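Local coordinates for protein tRNA (adenine(58)-N(1))-methyltransferase TrmI (Thermus thermophilus, PDB 2PWY) that catalyses the S-adenosyl-L-methionine-dependent formation of N(1)-methyladenosine at position 58 of tRNA and is required for growth at extreme temperatures, at residues P64-Y69 with T111-R116; K74-P79 with T105-L110; L123-E128 with R151-K156. All blocks are in the same frame, centred on the assembly; numbering follows the deposited sequence.

Interaction 1: P64-Y69 with T111-R116; sequences PTLEEY and TLFLAR
Leu66, in the first turn of helix 66-72, is driven like a peg between three side chains of helix 109-118: Leu112, Phe113 and Arg116. Its CD2 lies over one face of the Phe113 ring, 3.6 Å from the ring centroid and 16° off the normal, a CH-pi contact. CD1 turns the other way and packs on Leu112, coming within 3.6 Å of Leu112 CB. With CG set anti to the backbone N (chi1 -180°), the branch point is carried straight out to the facing helix. Leu66 CB, nearer the backbone, lies against one face of the Arg116 guanidinium, 3.7 Å from Arg116 NH1. That group arrives on an extended chain, and its charge is met by Asp93 of the second subunit. Leu112 also reaches Tyr69, its CD1 sitting at the edge of the tyrosine ring, 3.7 Å from Tyr69 CE2; the tyrosine stacks on Phe144 and its OH is bonded to Asn140 O. Replacing Phe113 by an alanine would probably strip Leu66 CD2 of its aromatic floor and open a gap beside Ala85 and Val89 of helix 82-91. The helix that carries Leu66 is started by a capping box: Thr65 OG1 accepts from Glu68 N at 3.0 Å, and Glu68 OE1 accepts from Thr65 N in return. No hydrogen bond crosses between the two segments; they are held together by side-chain packing, mostly apolar, by which helix 66-72 is joined to the helix that follows the first strand, 99-103, of the Rossmann-like class I methyltransferase sheet.

Interaction 2: K74-P79 with T105-L110; sequences KRSATP and TGSGGL. With SAH (S-adenosyl-L-homocysteine), chain E.
Arg75 begins the contact by laying its CB against Ser107 OG, 3.5 Å away, while its chain bends back so that NE bonds to Met73 O. At Ser76 the backbone takes over: its N donates to Ser107 OG at 3.3 Å, with an angle of 141° at the hydrogen. Ala77 receives the stronger bond, Ser107 OG donating to Ala77 O at 2.6 Å, in the carbonyl plane and on a lone pair. With OG turned beside its own backbone N (chi1 -69°), Ser107 points its hydroxyl at the 74-79 backbone, where it accepts from one residue and donates to the next. The Ala77 methyl faces Gly106 CA and lies 3.7 Å from SAH SD. Next, Thr78 O approaches the ligand's CB, and Pro79 CB packs on Gly109 CA, where a side chain on the glycine would collide with the ring. Alongside, N-H groups of the glycine-rich turn hold the ligand's carboxylate: Ser107 N and Gly109 N both donate to SAH OXT, and Leu110 N to SAH O at 2.9 Å. The loop 74-79 runs between helices 66-72 and 82-91, bordered by His133 and Gln136 of helix 131-144, and closes over the turn that leads from strand 99-103 into helix 109-118.

Interaction 3: L123-E128 with R151-K156; sequences LVESYE and RFHLGK. With SAH (S-adenosyl-L-homocysteine), chain E.
Tyr127 and His153 form the close-packed heart of this strand pair, their rings in an offset stack with centroids 4.2 Å apart and planes only 6° from parallel. His153 CB continues the overlap, lying over the tyrosine ring at 3.4 Å from Tyr127 CE1. The histidine CG stands beside its own backbone N (chi1 -58°), which, with the turn of the ring, brings ND1 to Ser126 O for a weak bond of 3.3 Å; that carbonyl already accepts from His153 N at 2.8 Å. The parallel strands are joined by backbone bonds from Arg151 N to Val124 O, Ser126 N to Arg151 O and Glu128 N to His153 O. Strands 123-128 and 150-154, bridged by helix 131-144, make a beta-alpha-beta crossover of the Rossmann-like sheet, with 150-154 outermost in this chain. At the C-terminal end of strand 123-128, as in class I methyltransferases, Glu128 grips the ligand's ribose: its OE1 accepts from SAH O3' at 2.6 Å and OE2 from SAH O2' at 2.7 Å. Gly155 N donates to Glu128 O from above the carbonyl plane, and Gly155 O and Lys156 CA come close to adenine C2 and N1. The N-terminal end is looser. There exposed Arg151 lies alongside Glu125 in a weak, doubtful salt bridge, the place of Glu125 OE2 being unsure; Glu125 OE1 pairs with Tyr167 OH, and Leu123 CD1 lies loosely over one guanidinium face.

How the interactions relate
All three contacts probably belong to the catalytic domain and gather round helix 109-118 and the sheet beside it. Along the chain, interaction 2 is nested within the loop closed by interaction 1, and interaction 3 follows both. The centres of interactions 1 and 2 are about 11 Å apart, those of 2 and 3 about 13 Å, and those of 1 and 3 about 18 Å. Interactions 1 and 2 share helix 109-118, whose Ala115 and Leu114 pack on Val124 of interaction 3. Interactions 2 and 3 meet at probable hydrogen bonds, Thr105 OG1 with Ser126 OG and Gly106 N with Glu128 OE1. Together these two hold opposite ends of one cofactor product, carboxylate and ribose-adenine, while interaction 1 borders the second subunit.

Interaction 1: P64-Y69 with T111-R116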
loop_
_atom_site.group_PDB
_atom_site.type_symbol
_atom_site.label_atom_id
_atom_site.label_comp_id
_atom_site.label_asym_id
_atom_site.label_seq_id
_atom_site.Cartn_x
_atom_site.Cartn_y
_atom_site.Cartn_z
ATOM N N PRO A 64 -9.108 17.798 -22.067
ATOM C CA PRO A 64 -9.072 16.718 -21.064
ATOM C C PRO A 64 -8.141 15.611 -21.524
ATOM O O PRO A 64 -8.157 15.244 -22.703
ATOM C CB PRO A 64 -10.521 16.198 -21.021
ATOM C CG PRO A 64 -11.157 16.685 -22.305
ATOM C CD PRO A 64 -10.420 17.906 -22.744
ATOM N N THR A 65 -7.303 15.133 -20.613
ATOM C CA THR A 65 -6.546 13.920 -20.857
ATOM C C THR A 65 -7.522 12.737 -20.907
ATOM O O THR A 65 -8.676 12.847 -20.461
ATOM C CB THR A 65 -5.527 13.661 -19.744
ATOM O OG1 THR A 65 -6.222 13.420 -18.510
ATOM C CG2 THR A 65 -4.575 14.862 -19.575
ATOM N N LEU A 66 -7.064 11.600 -21.433
ATOM C CA LEU A 66 -7.911 10.414 -21.460
ATOM C C LEU A 66 -8.331 10.006 -20.034
ATOM O O LEU A 66 -9.478 9.619 -19.814
ATOM C CB LEU A 66 -7.217 9.272 -22.210
ATOM C CG LEU A 66 -7.990 7.955 -22.324
ATOM C CD1 LEU A 66 -9.378 8.162 -22.943
ATOM C CD2 LEU A 66 -7.197 6.931 -23.121
ATOM N N GLU A 67 -7.404 10.120 -19.074
ATOM C CA GLU A 67 -7.727 9.913 -17.663
ATOM C C GLU A 67 -8.884 10.827 -17.224
ATOM O O GLU A 67 -9.875 10.356 -16.671
ATOM C CB GLU A 67 -6.491 10.151 -16.795
ATOM C CG GLU A 67 -6.750 9.977 -15.297
ATOM C CD GLU A 67 -5.509 10.239 -14.467
ATOM O OE1 GLU A 67 -4.593 10.946 -14.958
ATOM O OE2 GLU A 67 -5.450 9.715 -13.331
ATOM N N GLU A 68 -8.767 12.129 -17.488
ATOM C CA GLU A 68 -9.813 13.093 -17.094
ATOM C C GLU A 68 -11.145 12.782 -17.763
ATOM O O GLU A 68 -12.199 12.855 -17.132
ATOM C CB GLU A 68 -9.386 14.522 -17.406
ATOM C CG GLU A 68 -8.301 15.020 -16.453
ATOM C CD GLU A 68 -7.664 16.338 -16.872
ATOM O OE1 GLU A 68 -7.589 16.630 -18.087
ATOM O OE2 GLU A 68 -7.203 17.065 -15.968
ATOM N N TYR A 69 -11.081 12.426 -19.040
ATOM C CA TYR A 69 -12.265 12.072 -19.798
ATOM C C TYR A 69 -12.996 10.856 -19.207
ATOM O O TYR A 69 -14.209 10.921 -18.986
ATOM C CB TYR A 69 -11.888 11.822 -21.257
ATOM C CG TYR A 69 -13.073 11.625 -22.153
ATOM C CD1 TYR A 69 -13.989 12.662 -22.369
ATOM C CD2 TYR A 69 -13.290 10.414 -22.782
ATOM C CE1 TYR A 69 -15.102 12.482 -23.215
ATOM C CE2 TYR A 69 -14.396 10.218 -23.623
ATOM C CZ TYR A 69 -15.294 11.254 -23.834
ATOM O OH TYR A 69 -16.377 11.049 -24.664
ATOM N N THR A 111 -11.994 0.725 -23.883
ATOM C CA THR A 111 -11.952 0.777 -25.348
ATOM C C THR A 111 -11.015 1.879 -25.844
ATOM O O THR A 111 -10.207 1.654 -26.747
ATOM C CB THR A 111 -13.349 0.983 -25.968
ATOM O OG1 THR A 111 -14.267 0.042 -25.390
ATOM C CG2 THR A 111 -13.275 0.784 -27.489
ATOM N N LEU A 112 -11.116 3.062 -25.239
ATOM C CA LEU A 112 -10.267 4.181 -25.631
ATOM C C LEU A 112 -8.781 3.914 -25.386
ATOM O O LEU A 112 -7.944 4.218 -26.246
ATOM C CB LEU A 112 -10.740 5.461 -24.935
ATOM C CG LEU A 112 -12.022 6.064 -25.538
ATOM C CD1 LEU A 112 -12.631 7.058 -24.561
ATOM C CD2 LEU A 112 -11.752 6.729 -26.923
ATOM N N PHE A 113 -8.460 3.318 -24.237
ATOM C CA PHE A 113 -7.074 2.953 -23.921
ATOM C C PHE A 113 -6.543 1.936 -24.938
ATOM O O PHE A 113 -5.433 2.080 -25.481
ATOM C CB PHE A 113 -6.970 2.398 -22.495
ATOM C CG PHE A 113 -6.793 3.470 -21.456
ATOM C CD1 PHE A 113 -7.889 4.186 -20.983
ATOM C CD2 PHE A 113 -5.515 3.782 -20.980
ATOM C CE1 PHE A 113 -7.721 5.215 -20.020
ATOM C CE2 PHE A 113 -5.337 4.796 -20.024
ATOM C CZ PHE A 113 -6.435 5.511 -19.550
ATOM N N LEU A 114 -7.355 0.921 -25.218
ATOM C CA LEU A 114 -6.995 -0.112 -26.204
ATOM C C LEU A 114 -6.776 0.478 -27.609
ATOM O O LEU A 114 -5.823 0.118 -28.323
ATOM C CB LEU A 114 -8.077 -1.209 -26.242
ATOM C CG LEU A 114 -8.328 -2.018 -24.951
ATOM C CD1 LEU A 114 -9.505 -2.978 -25.184
ATOM C CD2 LEU A 114 -7.084 -2.758 -24.470
ATOM N N ALA A 115 -7.654 1.403 -27.989
ATOM C CA ALA A 115 -7.617 2.027 -29.316
ATOM C C ALA A 115 -6.367 2.890 -29.522
ATOM O O ALA A 115 -5.776 2.866 -30.589
ATOM C CB ALA A 115 -8.901 2.838 -29.552
ATOM N N ARG A 116 -5.955 3.637 -28.495
ATOM C CA ARG A 116 -4.673 4.357 -28.544
ATOM C C ARG A 116 -3.509 3.419 -28.725
ATOM O O ARG A 116 -2.588 3.715 -29.500
ATOM C CB ARG A 116 -4.424 5.130 -27.261
ATOM C CG ARG A 116 -5.167 6.437 -27.160
ATOM C CD ARG A 116 -4.653 7.184 -25.952
ATOM N NE ARG A 116 -5.165 8.540 -25.946
ATOM C CZ ARG A 116 -4.862 9.456 -25.033
ATOM N NH1 ARG A 116 -4.046 9.160 -24.028
ATOM N NH2 ARG A 116 -5.393 10.671 -25.140
#

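Interaction 2: K74-P79 with T105-L110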
loop_
_atom_site.group_PDB
_atom_site.type_symbol
_atom_site.label_atom_id
_atom_site.label_comp_id
_atom_site.label_asym_id
_atom_site.label_seq_id
_atom_site.Cartn_x
_atom_site.Cartn_y
_atom_site.Cartn_z
ATOM N N LYS A 74 -20.095 10.763 -19.361
ATOM C CA LYS A 74 -21.374 10.112 -19.084
ATOM C C LYS A 74 -21.146 8.609 -19.123
ATOM O O LYS A 74 -20.330 8.118 -19.916
ATOM C CB LYS A 74 -22.391 10.519 -20.162
ATOM C CG LYS A 74 -23.823 10.022 -19.967
ATOM C CD LYS A 74 -24.706 10.532 -21.108
ATOM C CE LYS A 74 -26.136 10.006 -21.019
ATOM N NZ LYS A 74 -27.025 10.955 -20.299
ATOM N N ARG A 75 -21.839 7.877 -18.261
ATOM C CA ARG A 75 -21.734 6.423 -18.286
ATOM C C ARG A 75 -23.037 5.729 -17.935
ATOM O O ARG A 75 -23.904 6.318 -17.284
ATOM C CB ARG A 75 -20.616 5.946 -17.349
ATOM C CG ARG A 75 -20.965 5.900 -15.857
ATOM C CD ARG A 75 -20.815 7.254 -15.168
ATOM N NE ARG A 75 -19.608 7.964 -15.607
ATOM C CZ ARG A 75 -18.394 7.797 -15.088
ATOM N NH1 ARG A 75 -17.377 8.499 -15.576
ATOM N NH2 ARG A 75 -18.191 6.931 -14.094
ATOM N N SER A 76 -23.174 4.480 -18.367
ATOM C CA SER A 76 -24.150 3.591 -17.743
ATOM C C SER A 76 -23.330 2.620 -16.902
ATOM O O SER A 76 -23.250 2.768 -15.676
ATOM C CB SER A 76 -25.044 2.895 -18.775
ATOM O OG SER A 76 -24.269 2.170 -19.711
ATOM N N ALA A 77 -22.669 1.674 -17.567
ATOM C CA ALA A 77 -21.681 0.823 -16.911
ATOM C C ALA A 77 -20.483 1.654 -16.434
ATOM O O ALA A 77 -19.971 2.493 -17.167
ATOM C CB ALA A 77 -21.227 -0.275 -17.863
ATOM N N THR A 78 -20.052 1.439 -15.194
ATOM C CA THR A 78 -18.870 2.135 -14.690
ATOM C C THR A 78 -17.613 1.739 -15.499
ATOM O O THR A 78 -17.318 0.544 -15.663
ATOM C CB THR A 78 -18.667 1.904 -13.174
ATOM O OG1 THR A 78 -19.850 2.314 -12.464
ATOM C CG2 THR A 78 -17.474 2.693 -12.657
ATOM N N PRO A 79 -16.881 2.742 -16.025
ATOM C CA PRO A 79 -15.710 2.381 -16.821
ATOM C C PRO A 79 -14.572 1.859 -15.961
ATOM O O PRO A 79 -14.512 2.142 -14.761
ATOM C CB PRO A 79 -15.283 3.693 -17.491
ATOM C CG PRO A 79 -16.093 4.774 -16.874
ATOM C CD PRO A 79 -17.086 4.201 -15.924
ATOM N N THR A 105 -17.806 -3.870 -23.965
ATOM C CA THR A 105 -17.505 -2.464 -24.287
ATOM C C THR A 105 -17.845 -1.535 -23.116
ATOM O O THR A 105 -17.082 -0.613 -22.801
ATOM C CB THR A 105 -18.219 -1.999 -25.584
ATOM O OG1 THR A 105 -18.136 -3.038 -26.569
ATOM C CG2 THR A 105 -17.570 -0.735 -26.141
ATOM N N GLY A 106 -18.985 -1.791 -22.470
ATOM C CA GLY A 106 -19.396 -1.040 -21.288
ATOM C C GLY A 106 -19.723 0.397 -21.632
ATOM O O GLY A 106 -20.721 0.653 -22.304
ATOM N N SER A 107 -18.881 1.328 -21.161
ATOM C CA SER A 107 -19.021 2.757 -21.480
ATOM C C SER A 107 -17.879 3.277 -22.355
ATOM O O SER A 107 -17.774 4.472 -22.601
ATOM C CB SER A 107 -19.153 3.585 -20.198
ATOM O OG SER A 107 -20.404 3.290 -19.593
ATOM N N GLY A 108 -17.027 2.358 -22.818
ATOM C CA GLY A 108 -15.951 2.698 -23.750
ATOM C C GLY A 108 -14.665 3.232 -23.142
ATOM O O GLY A 108 -13.775 3.673 -23.871
ATOM N N GLY A 109 -14.540 3.172 -21.819
ATOM C CA GLY A 109 -13.335 3.693 -21.165
ATOM C C GLY A 109 -12.111 2.877 -21.533
ATOM O O GLY A 109 -11.141 3.410 -22.072
ATOM N N LEU A 110 -12.155 1.579 -21.241
ATOM C CA LEU A 110 -11.049 0.690 -21.623
ATOM C C LEU A 110 -10.878 0.679 -23.152
ATOM O O LEU A 110 -9.755 0.662 -23.657
ATOM C CB LEU A 110 -11.274 -0.721 -21.060
ATOM C CG LEU A 110 -10.156 -1.732 -21.352
ATOM C CD1 LEU A 110 -8.796 -1.197 -20.924
ATOM C CD2 LEU A 110 -10.464 -3.124 -20.744
HETATM N N SAH E . -14.398 -1.691 -19.420
HETATM C CA SAH E . -15.695 -0.980 -19.669
HETATM C CB SAH E . -16.726 -1.338 -18.606
HETATM C CG SAH E . -17.287 -2.751 -18.789
HETATM S SD SAH E . -18.684 -3.009 -17.663
HETATM C C SAH E . -15.429 0.513 -19.704
HETATM O O SAH E . -14.301 0.946 -19.423
HETATM O OXT SAH E . -16.322 1.301 -20.031
HETATM C "C5'" SAH E . -19.054 -4.697 -18.205
HETATM C "C4'" SAH E . -19.887 -4.721 -19.492
HETATM O "O4'" SAH E . -19.804 -6.009 -20.065
HETATM C "C3'" SAH E . -21.382 -4.433 -19.311
HETATM O "O3'" SAH E . -21.745 -3.390 -20.210
HETATM C "C2'" SAH E . -22.074 -5.752 -19.659
HETATM O "O2'" SAH E . -23.296 -5.589 -20.342
HETATM C "C1'" SAH E . -21.074 -6.384 -20.594
HETATM N N9 SAH E . -21.014 -7.854 -20.658
HETATM C C8 SAH E . -20.985 -8.724 -19.605
HETATM N N7 SAH E . -20.838 -9.969 -20.112
HETATM C C5 SAH E . -20.724 -9.905 -21.457
HETATM C C6 SAH E . -20.556 -10.878 -22.449
HETATM N N6 SAH E . -20.456 -12.179 -22.139
HETATM N N1 SAH E . -20.484 -10.455 -23.770
HETATM C C2 SAH E . -20.587 -9.125 -24.099
HETATM N N3 SAH E . -20.764 -8.178 -23.109
HETATM C C4 SAH E . -20.829 -8.566 -21.813
#

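Interaction 3: L123-E128 with R151-K156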
loop_
_atom_site.group_PDB
_atom_site.type_symbol
_atom_site.label_atom_id
_atom_site.label_comp_id
_atom_site.label_asym_id
_atom_site.label_seq_id
_atom_site.Cartn_x
_atom_site.Cartn_y
_atom_site.Cartn_z
ATOM N N LEU A 123 -6.548 -2.843 -34.486
ATOM C CA LEU A 123 -7.978 -3.081 -34.380
ATOM C C LEU A 123 -8.363 -3.414 -32.955
ATOM O O LEU A 123 -7.713 -4.237 -32.306
ATOM C CB LEU A 123 -8.388 -4.244 -35.299
ATOM C CG LEU A 123 -9.834 -4.745 -35.153
ATOM C CD1 LEU A 123 -10.838 -3.723 -35.713
ATOM C CD2 LEU A 123 -10.016 -6.114 -35.789
ATOM N N VAL A 124 -9.427 -2.772 -32.481
ATOM C CA VAL A 124 -10.097 -3.180 -31.248
ATOM C C VAL A 124 -11.428 -3.807 -31.699
ATOM O O VAL A 124 -12.283 -3.139 -32.280
ATOM C CB VAL A 124 -10.348 -1.969 -30.287
ATOM C CG1 VAL A 124 -11.028 -2.436 -28.974
ATOM C CG2 VAL A 124 -9.046 -1.217 -29.990
ATOM N N GLU A 125 -11.569 -5.109 -31.471
ATOM C CA GLU A 125 -12.785 -5.840 -31.800
ATOM C C GLU A 125 -13.574 -5.946 -30.505
ATOM O O GLU A 125 -13.263 -6.781 -29.664
ATOM C CB GLU A 125 -12.387 -7.235 -32.268
ATOM C CG GLU A 125 -13.466 -7.995 -32.981
ATOM C CD GLU A 125 -13.384 -7.763 -34.467
ATOM O OE1 GLU A 125 -12.597 -8.459 -35.137
ATOM O OE2 GLU A 125 -14.086 -6.860 -34.946
ATOM N N SER A 126 -14.590 -5.104 -30.340
ATOM C CA SER A 126 -15.228 -4.945 -29.041
ATOM C C SER A 126 -16.664 -5.454 -29.025
ATOM O O SER A 126 -17.445 -5.141 -29.930
ATOM C CB SER A 126 -15.181 -3.466 -28.626
ATOM O OG SER A 126 -15.553 -3.306 -27.271
ATOM N N TYR A 127 -17.011 -6.232 -28.002
ATOM C CA TYR A 127 -18.357 -6.833 -27.901
ATOM C C TYR A 127 -19.100 -6.318 -26.697
ATOM O O TYR A 127 -18.529 -6.205 -25.614
ATOM C CB TYR A 127 -18.276 -8.372 -27.816
ATOM C CG TYR A 127 -17.926 -8.964 -29.149
ATOM C CD1 TYR A 127 -18.902 -9.545 -29.948
ATOM C CD2 TYR A 127 -16.621 -8.887 -29.642
ATOM C CE1 TYR A 127 -18.580 -10.068 -31.204
ATOM C CE2 TYR A 127 -16.299 -9.397 -30.890
ATOM C CZ TYR A 127 -17.282 -9.974 -31.663
ATOM O OH TYR A 127 -16.956 -10.471 -32.905
ATOM N N GLU A 128 -20.384 -6.023 -26.880
ATOM C CA GLU A 128 -21.230 -5.588 -25.773
ATOM C C GLU A 128 -22.634 -6.168 -25.931
ATOM O O GLU A 128 -23.262 -5.968 -26.965
ATOM C CB GLU A 128 -21.279 -4.050 -25.725
ATOM C CG GLU A 128 -22.299 -3.451 -24.757
ATOM C CD GLU A 128 -22.143 -3.940 -23.333
ATOM O OE1 GLU A 128 -21.065 -3.712 -22.721
ATOM O OE2 GLU A 128 -23.110 -4.537 -22.813
ATOM N N ARG A 151 -14.060 -1.782 -34.064
ATOM C CA ARG A 151 -15.252 -2.446 -34.614
ATOM C C ARG A 151 -16.130 -2.890 -33.453
ATOM O O ARG A 151 -15.735 -3.763 -32.676
ATOM C CB ARG A 151 -14.867 -3.619 -35.521
ATOM C CG ARG A 151 -16.045 -4.171 -36.342
ATOM C CD ARG A 151 -15.650 -5.262 -37.354
ATOM N NE ARG A 151 -14.664 -4.813 -38.343
ATOM C CZ ARG A 151 -13.549 -5.471 -38.660
ATOM N NH1 ARG A 151 -13.262 -6.635 -38.093
ATOM N NH2 ARG A 151 -12.721 -4.969 -39.570
ATOM N N PHE A 152 -17.298 -2.259 -33.318
ATOM C CA PHE A 152 -18.223 -2.558 -32.228
ATOM C C PHE A 152 -19.179 -3.651 -32.665
ATOM O O PHE A 152 -19.620 -3.663 -33.818
ATOM C CB PHE A 152 -19.058 -1.323 -31.851
ATOM C CG PHE A 152 -18.260 -0.168 -31.300
ATOM C CD1 PHE A 152 -17.883 -0.142 -29.956
ATOM C CD2 PHE A 152 -17.946 0.931 -32.107
ATOM C CE1 PHE A 152 -17.164 0.951 -29.423
ATOM C CE2 PHE A 152 -17.229 2.023 -31.588
ATOM C CZ PHE A 152 -16.840 2.035 -30.245
ATOM N N HIS A 153 -19.501 -4.553 -31.739
ATOM C CA HIS A 153 -20.459 -5.634 -31.977
ATOM C C HIS A 153 -21.484 -5.706 -30.864
ATOM O O HIS A 153 -21.129 -5.732 -29.669
ATOM C CB HIS A 153 -19.757 -6.989 -32.060
ATOM C CG HIS A 153 -18.709 -7.066 -33.121
ATOM N ND1 HIS A 153 -17.412 -6.645 -32.920
ATOM C CD2 HIS A 153 -18.765 -7.526 -34.393
ATOM C CE1 HIS A 153 -16.714 -6.841 -34.024
ATOM N NE2 HIS A 153 -17.513 -7.366 -34.934
ATOM N N LEU A 154 -22.755 -5.750 -31.256
ATOM C CA LEU A 154 -23.839 -5.961 -30.301
ATOM C C LEU A 154 -24.066 -7.457 -30.159
ATOM O O LEU A 154 -24.439 -8.135 -31.124
ATOM C CB LEU A 154 -25.128 -5.288 -30.764
ATOM C CG LEU A 154 -26.355 -5.529 -29.885
ATOM C CD1 LEU A 154 -26.197 -4.878 -28.520
ATOM C CD2 LEU A 154 -27.597 -4.999 -30.596
ATOM N N GLY A 155 -23.828 -7.970 -28.961
ATOM C CA GLY A 155 -23.988 -9.400 -28.713
ATOM C C GLY A 155 -23.053 -9.927 -27.650
ATOM O O GLY A 155 -22.145 -9.228 -27.197
ATOM N N LYS A 156 -23.286 -11.173 -27.255
ATOM C CA LYS A 156 -22.428 -11.843 -26.283
ATOM C C LYS A 156 -21.158 -12.330 -26.965
ATOM O O LYS A 156 -21.204 -12.866 -28.079
ATOM C CB LYS A 156 -23.167 -13.017 -25.634
ATOM C CG LYS A 156 -24.338 -12.592 -24.759
ATOM C CD LYS A 156 -25.289 -13.761 -24.502
ATOM C CE LYS A 156 -26.497 -13.340 -23.651
ATOM N NZ LYS A 156 -27.246 -12.150 -24.213
HETATM N N SAH E . -14.398 -1.691 -19.420
HETATM C CA SAH E . -15.695 -0.980 -19.669
HETATM C CB SAH E . -16.726 -1.338 -18.606
HETATM C CG SAH E . -17.287 -2.751 -18.789
HETATM S SD SAH E . -18.684 -3.009 -17.663
HETATM C C SAH E . -15.429 0.513 -19.704
HETATM O O SAH E . -14.301 0.946 -19.423
HETATM O OXT SAH E . -16.322 1.301 -20.031
HETATM C "C5'" SAH E . -19.054 -4.697 -18.205
HETATM C "C4'" SAH E . -19.887 -4.721 -19.492
HETATM O "O4'" SAH E . -19.804 -6.009 -20.065
HETATM C "C3'" SAH E . -21.382 -4.433 -19.311
HETATM O "O3'" SAH E . -21.745 -3.390 -20.210
HETATM C "C2'" SAH E . -22.074 -5.752 -19.659
HETATM O "O2'" SAH E . -23.296 -5.589 -20.342
HETATM C "C1'" SAH E . -21.074 -6.384 -20.594
HETATM N N9 SAH E . -21.014 -7.854 -20.658
HETATM C C8 SAH E . -20.985 -8.724 -19.605
HETATM N N7 SAH E . -20.838 -9.969 -20.112
HETATM C C5 SAH E . -20.724 -9.905 -21.457
HETATM C C6 SAH E . -20.556 -10.878 -22.449
HETATM N N6 SAH E . -20.456 -12.179 -22.139
HETATM N N1 SAH E . -20.484 -10.455 -23.770
HETATM C C2 SAH E . -20.587 -9.125 -24.099
HETATM N N3 SAH E . -20.764 -8.178 -23.109
HETATM C C4 SAH E . -20.829 -8.566 -21.813
#